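Nicotinate phosphoribosyltransferase (Saccharomyces cerevisiae, PDB 1VLP) catalyses the ATP-dependent first step of NAD biosynthesis from nicotinic acid, joining nicotinate to a phosphoribosyl group to give nicotinate ribonucleotide. Local coordinates at residues Pro330-Leu342 with Tyr350-Gly364. Numbering follows the deposited sequence. Where two conformers were deposited one is given.
Sequences PKFSKIICYSDSL and YSHAAKENGMLATFG. With PO4 (phosphate ion), chain E.
Ile335 to Tyr338 pair in parallel with Leu360 to Phe363 in a beta-alpha-beta unit of the alpha/beta barrel domain, the strand axes 24° apart. Five backbone bonds zip the ladder, from Leu360 N to Lys334 O through to Gly364 N to Tyr338 O (3.0 Å); a sixth, Phe332 N to Gly358 O (2.8 Å), joins the preceding loops, its donor above the carbonyl plane. Gly358, at positive phi, closes the helix as C-prime residue of a Schellman motif, and its CA sits over one face of the Phe332 ring, 3.8 Å from the centroid.

On the helix-facing side Tyr338 is sandwiched: Tyr350 CB lies over its ring centre, 4° off the normal, while Ile336 CG2 covers the opposite face toward the rim. Phe363 runs alongside, its ring tilted only slightly from that of Tyr338 and so displaced that the two hardly overlap, CE1 reaching Tyr338 CD2 at 3.4 Å. The Tyr338 hydroxyl hydrogen-bonds Thr316 of helix 312-326. Doubly bent at chi2 and chi3, selenomethionine Met359 folds back, bringing CE tightly against Ile336 CG1 (3.5 Å).

Just past Tyr338, Ser339 OG is hydrogen-bonded to NE of Arg306, which probably binds nicotinate. A water lies within hydrogen-bonding distance of Gly364 O and phosphate O4, which also accepts from Ser341 N at 2.8 Å.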
loop_
_atom_site.group_PDB
_atom_site.type_symbol
_atom_site.label_atom_id
_atom_site.label_comp_id
_atom_site.label_asym_id
_atom_site.label_seq_id
_atom_site.Cartn_x
_atom_site.Cartn_y
_atom_site.Cartn_z
ATOM N N PRO A 330 24.961 -10.797 12.996
ATOM C CA PRO A 330 24.478 -12.016 13.632
ATOM C C PRO A 330 23.114 -12.439 13.103
ATOM O O PRO A 330 22.317 -11.590 12.638
ATOM C CB PRO A 330 24.351 -11.625 15.118
ATOM C CG PRO A 330 25.169 -10.399 15.286
ATOM C CD PRO A 330 25.109 -9.694 13.963
ATOM N N LYS A 331 22.830 -13.731 13.195
ATOM C CA LYS A 331 21.496 -14.233 12.858
ATOM C C LYS A 331 20.459 -13.526 13.698
ATOM O O LYS A 331 20.692 -13.217 14.861
ATOM C CB LYS A 331 21.404 -15.734 13.066
ATOM C CG LYS A 331 22.242 -16.575 12.079
ATOM C CD LYS A 331 21.831 -18.074 12.167
ATOM C CE LYS A 331 22.715 -18.983 11.268
ATOM N NZ LYS A 331 22.529 -20.467 11.587
ATOM N N PHE A 332 19.282 -13.274 13.102
ATOM C CA PHE A 332 18.147 -12.678 13.792
ATOM C C PHE A 332 18.384 -11.180 14.203
ATOM O O PHE A 332 17.724 -10.672 15.115
ATOM C CB PHE A 332 17.663 -13.578 14.968
ATOM C CG PHE A 332 17.323 -14.974 14.549
ATOM C CD1 PHE A 332 16.221 -15.207 13.719
ATOM C CD2 PHE A 332 18.131 -16.055 14.921
ATOM C CE1 PHE A 332 15.911 -16.505 13.312
ATOM C CE2 PHE A 332 17.830 -17.339 14.516
ATOM C CZ PHE A 332 16.741 -17.575 13.704
ATOM N N SER A 333 19.299 -10.518 13.488
ATOM C CA SER A 333 19.597 -9.084 13.624
ATOM C C SER A 333 18.528 -8.221 12.871
ATOM O O SER A 333 18.218 -7.076 13.273
ATOM C CB SER A 333 20.964 -8.784 12.977
ATOM O OG SER A 333 22.034 -9.355 13.697
ATOM N N LYS A 334 18.000 -8.787 11.786
ATOM C CA LYS A 334 17.143 -8.049 10.821
ATOM C C LYS A 334 15.821 -8.790 10.450
ATOM O O LYS A 334 15.690 -10.029 10.628
ATOM C CB LYS A 334 17.980 -7.725 9.571
ATOM C CG LYS A 334 19.253 -6.890 9.876
ATOM C CD LYS A 334 18.919 -5.476 10.285
ATOM C CE LYS A 334 20.180 -4.623 10.473
ATOM N NZ LYS A 334 19.832 -3.227 10.902
ATOM N N ILE A 335 14.874 -8.004 9.949
ATOM C CA ILE A 335 13.510 -8.398 9.678
ATOM C C ILE A 335 13.320 -8.539 8.168
ATOM O O ILE A 335 13.809 -7.714 7.405
ATOM C CB ILE A 335 12.475 -7.292 10.203
ATOM C CG1 ILE A 335 12.554 -7.238 11.717
ATOM C CG2 ILE A 335 11.057 -7.596 9.742
ATOM C CD1 ILE A 335 11.910 -5.982 12.338
ATOM N N ILE A 336 12.593 -9.582 7.743
ATOM C CA ILE A 336 11.908 -9.596 6.478
ATOM C C ILE A 336 10.406 -9.487 6.714
ATOM O O ILE A 336 9.820 -10.236 7.482
ATOM C CB ILE A 336 12.169 -10.875 5.603
ATOM C CG1 ILE A 336 13.655 -11.065 5.343
ATOM C CG2 ILE A 336 11.395 -10.786 4.308
ATOM C CD1 ILE A 336 13.988 -12.273 4.561
ATOM N N CYS A 337 9.818 -8.496 6.080
ATOM C CA CYS A 337 8.363 -8.324 6.101
ATOM C C CYS A 337 7.793 -8.805 4.746
ATOM O O CYS A 337 8.100 -8.248 3.709
ATOM C CB CYS A 337 8.031 -6.866 6.296
ATOM S SG CYS A 337 6.228 -6.645 6.286
ATOM N N TYR A 338 7.029 -9.881 4.791
ATOM C CA TYR A 338 6.411 -10.486 3.640
ATOM C C TYR A 338 5.035 -9.838 3.450
ATOM O O TYR A 338 4.208 -9.834 4.378
ATOM C CB TYR A 338 6.220 -11.972 3.888
ATOM C CG TYR A 338 7.506 -12.731 4.156
ATOM C CD1 TYR A 338 8.258 -13.263 3.143
ATOM C CD2 TYR A 338 7.968 -12.891 5.451
ATOM C CE1 TYR A 338 9.416 -13.960 3.413
ATOM C CE2 TYR A 338 9.151 -13.563 5.737
ATOM C CZ TYR A 338 9.876 -14.103 4.699
ATOM O OH TYR A 338 11.024 -14.775 5.019
ATOM N N SER A 339 4.811 -9.272 2.267
ATOM C CA SER A 339 3.591 -8.477 2.072
ATOM C C SER A 339 2.843 -8.708 0.762
ATOM O O SER A 339 1.962 -7.902 0.427
ATOM C CB SER A 339 3.946 -6.980 2.220
ATOM O OG SER A 339 4.790 -6.549 1.152
ATOM N N ASP A 340 3.203 -9.747 0.009
ATOM C CA ASP A 340 2.665 -9.942 -1.353
ATOM C C ASP A 340 1.584 -10.998 -1.330
ATOM O O ASP A 340 1.903 -12.189 -1.365
ATOM C CB ASP A 340 3.775 -10.353 -2.322
ATOM C CG ASP A 340 3.279 -10.532 -3.768
ATOM O OD1 ASP A 340 2.189 -9.982 -4.104
ATOM O OD2 ASP A 340 3.976 -11.223 -4.543
ATOM N N SER A 341 0.313 -10.576 -1.291
ATOM C CA SER A 341 -0.826 -11.454 -1.490
ATOM C C SER A 341 -0.843 -12.643 -0.523
ATOM O O SER A 341 -0.975 -13.804 -0.886
ATOM C CB SER A 341 -0.825 -11.936 -2.952
ATOM O OG SER A 341 -0.653 -10.842 -3.854
ATOM N N LEU A 342 -0.692 -12.308 0.747
ATOM C CA LEU A 342 -0.577 -13.328 1.800
ATOM C C LEU A 342 -1.928 -13.860 2.249
ATOM O O LEU A 342 -2.955 -13.174 2.132
ATOM C CB LEU A 342 0.069 -12.708 3.026
ATOM C CG LEU A 342 1.577 -12.590 2.937
ATOM C CD1 LEU A 342 2.037 -11.848 4.101
ATOM C CD2 LEU A 342 2.228 -13.973 2.904
ATOM N N TYR A 350 6.171 -19.097 5.274
ATOM C CA TYR A 350 7.252 -18.113 5.166
ATOM C C TYR A 350 7.903 -17.831 6.532
ATOM O O TYR A 350 9.151 -17.612 6.612
ATOM C CB TYR A 350 6.752 -16.806 4.495
ATOM C CG TYR A 350 6.151 -17.002 3.127
ATOM C CD1 TYR A 350 6.452 -18.136 2.357
ATOM C CD2 TYR A 350 5.316 -16.036 2.586
ATOM C CE1 TYR A 350 5.874 -18.332 1.096
ATOM C CE2 TYR A 350 4.728 -16.224 1.340
ATOM C CZ TYR A 350 5.024 -17.374 0.608
ATOM O OH TYR A 350 4.490 -17.555 -0.647
ATOM N N SER A 351 7.125 -17.901 7.599
ATOM C CA SER A 351 7.705 -17.758 8.920
ATOM C C SER A 351 8.743 -18.862 9.220
ATOM O O SER A 351 9.770 -18.620 9.816
ATOM C CB SER A 351 6.611 -17.743 9.991
ATOM O OG SER A 351 6.123 -19.044 10.273
ATOM N N HIS A 352 8.453 -20.065 8.756
ATOM C CA HIS A 352 9.406 -21.189 8.845
ATOM C C HIS A 352 10.682 -20.954 8.053
ATOM O O HIS A 352 11.799 -21.200 8.553
ATOM C CB HIS A 352 8.736 -22.461 8.364
ATOM C CG HIS A 352 7.629 -22.910 9.273
ATOM N ND1 HIS A 352 6.668 -23.834 8.899
ATOM C CD2 HIS A 352 7.313 -22.523 10.534
ATOM C CE1 HIS A 352 5.826 -24.007 9.905
ATOM N NE2 HIS A 352 6.191 -23.218 10.904
ATOM N N ALA A 353 10.523 -20.523 6.832
ATOM C CA ALA A 353 11.686 -20.208 5.966
ATOM C C ALA A 353 12.553 -19.105 6.585
ATOM O O ALA A 353 13.779 -19.216 6.617
ATOM C CB ALA A 353 11.228 -19.817 4.532
ATOM N N ALA A 354 11.920 -18.076 7.143
ATOM C CA ALA A 354 12.665 -16.995 7.818
ATOM C C ALA A 354 13.503 -17.561 8.970
ATOM O O ALA A 354 14.695 -17.295 9.050
ATOM C CB ALA A 354 11.733 -15.972 8.315
ATOM N N LYS A 355 12.897 -18.386 9.807
ATOM C CA LYS A 355 13.581 -18.959 10.959
ATOM C C LYS A 355 14.778 -19.830 10.519
ATOM O O LYS A 355 15.883 -19.747 11.098
ATOM C CB LYS A 355 12.618 -19.760 11.808
ATOM C CG LYS A 355 13.295 -20.428 13.030
ATOM C CD LYS A 355 12.284 -21.043 14.044
ATOM C CE LYS A 355 13.024 -21.608 15.275
ATOM N NZ LYS A 355 12.282 -21.390 16.558
ATOM N N GLU A 356 14.538 -20.648 9.516
ATOM C CA GLU A 356 15.559 -21.523 8.922
ATOM C C GLU A 356 16.776 -20.736 8.463
ATOM O O GLU A 356 17.913 -21.191 8.624
ATOM C CB GLU A 356 14.982 -22.290 7.717
ATOM C CG GLU A 356 15.969 -23.357 7.154
ATOM C CD GLU A 356 15.369 -24.162 5.973
ATOM O OE1 GLU A 356 14.488 -25.028 6.260
ATOM O OE2 GLU A 356 15.792 -23.923 4.787
ATOM N N ASN A 357 16.533 -19.553 7.951
ATOM C CA ASN A 357 17.553 -18.703 7.356
ATOM C C ASN A 357 17.985 -17.536 8.248
ATOM O O ASN A 357 18.606 -16.568 7.775
ATOM C CB ASN A 357 17.023 -18.218 6.023
ATOM C CG ASN A 357 17.000 -19.302 5.009
ATOM O OD1 ASN A 357 18.048 -19.764 4.579
ATOM N ND2 ASN A 357 15.796 -19.782 4.653
ATOM N N GLY A 358 17.696 -17.630 9.548
ATOM C CA GLY A 358 18.165 -16.644 10.513
ATOM C C GLY A 358 17.640 -15.249 10.402
ATOM O O GLY A 358 18.380 -14.294 10.636
HETATM N N MSE A 359 16.374 -15.125 10.023
HETATM C CA MSE A 359 15.733 -13.830 9.832
HETATM C C MSE A 359 14.537 -13.775 10.749
HETATM O O MSE A 359 13.862 -14.791 10.948
HETATM C CB MSE A 359 15.268 -13.637 8.379
HETATM C CG MSE A 359 16.395 -13.690 7.374
HETATM SE SE MSE A 359 17.695 -12.187 7.537
HETATM C CE MSE A 359 16.507 -10.729 7.266
ATOM N N LEU A 360 14.284 -12.572 11.285
ATOM C CA LEU A 360 13.019 -12.267 11.923
ATOM C C LEU A 360 12.011 -12.000 10.804
ATOM O O LEU A 360 12.403 -11.570 9.694
ATOM C CB LEU A 360 13.123 -11.069 12.846
ATOM C CG LEU A 360 14.192 -11.157 13.939
ATOM C CD1 LEU A 360 14.394 -9.818 14.627
ATOM C CD2 LEU A 360 13.823 -12.178 14.950
ATOM N N ALA A 361 10.763 -12.379 11.058
ATOM C CA ALA A 361 9.691 -12.329 10.064
ATOM C C ALA A 361 8.544 -11.491 10.603
ATOM O O ALA A 361 8.156 -11.592 11.762
ATOM C CB ALA A 361 9.162 -13.694 9.682
ATOM N N THR A 362 8.045 -10.653 9.728
ATOM C CA THR A 362 6.735 -9.986 9.949
ATOM C C THR A 362 5.958 -10.104 8.648
ATOM O O THR A 362 6.524 -10.450 7.577
ATOM C CB THR A 362 6.867 -8.535 10.393
ATOM O OG1 THR A 362 7.467 -7.754 9.351
ATOM C CG2 THR A 362 7.650 -8.454 11.680
ATOM N N PHE A 363 4.666 -9.766 8.719
ATOM C CA PHE A 363 3.717 -9.991 7.636
ATOM C C PHE A 363 2.741 -8.835 7.516
ATOM O O PHE A 363 2.270 -8.327 8.539
ATOM C CB PHE A 363 2.942 -11.309 7.888
ATOM C CG PHE A 363 3.837 -12.508 7.932
ATOM C CD1 PHE A 363 4.225 -13.134 6.771
ATOM C CD2 PHE A 363 4.441 -12.886 9.122
ATOM C CE1 PHE A 363 5.134 -14.159 6.801
ATOM C CE2 PHE A 363 5.357 -13.941 9.153
ATOM C CZ PHE A 363 5.683 -14.572 7.972
ATOM N N GLY A 364 2.475 -8.400 6.289
ATOM C CA GLY A 364 1.358 -7.490 5.982
ATOM C C GLY A 364 0.320 -8.300 5.223
ATOM O O GLY A 364 0.601 -8.794 4.123
HETATM P P PO4 E . -2.385 -7.881 -1.010
HETATM O O1 PO4 E . -2.961 -6.873 -0.051
HETATM O O2 PO4 E . -3.089 -9.208 -1.001
HETATM O O3 PO4 E . -2.514 -7.383 -2.456
HETATM O O4 PO4 E . -0.898 -8.081 -0.799
HETATM O O HOH W 1 19.201 -11.282 10.539
HETATM O O HOH W 2 -0.743 -9.355 1.849
#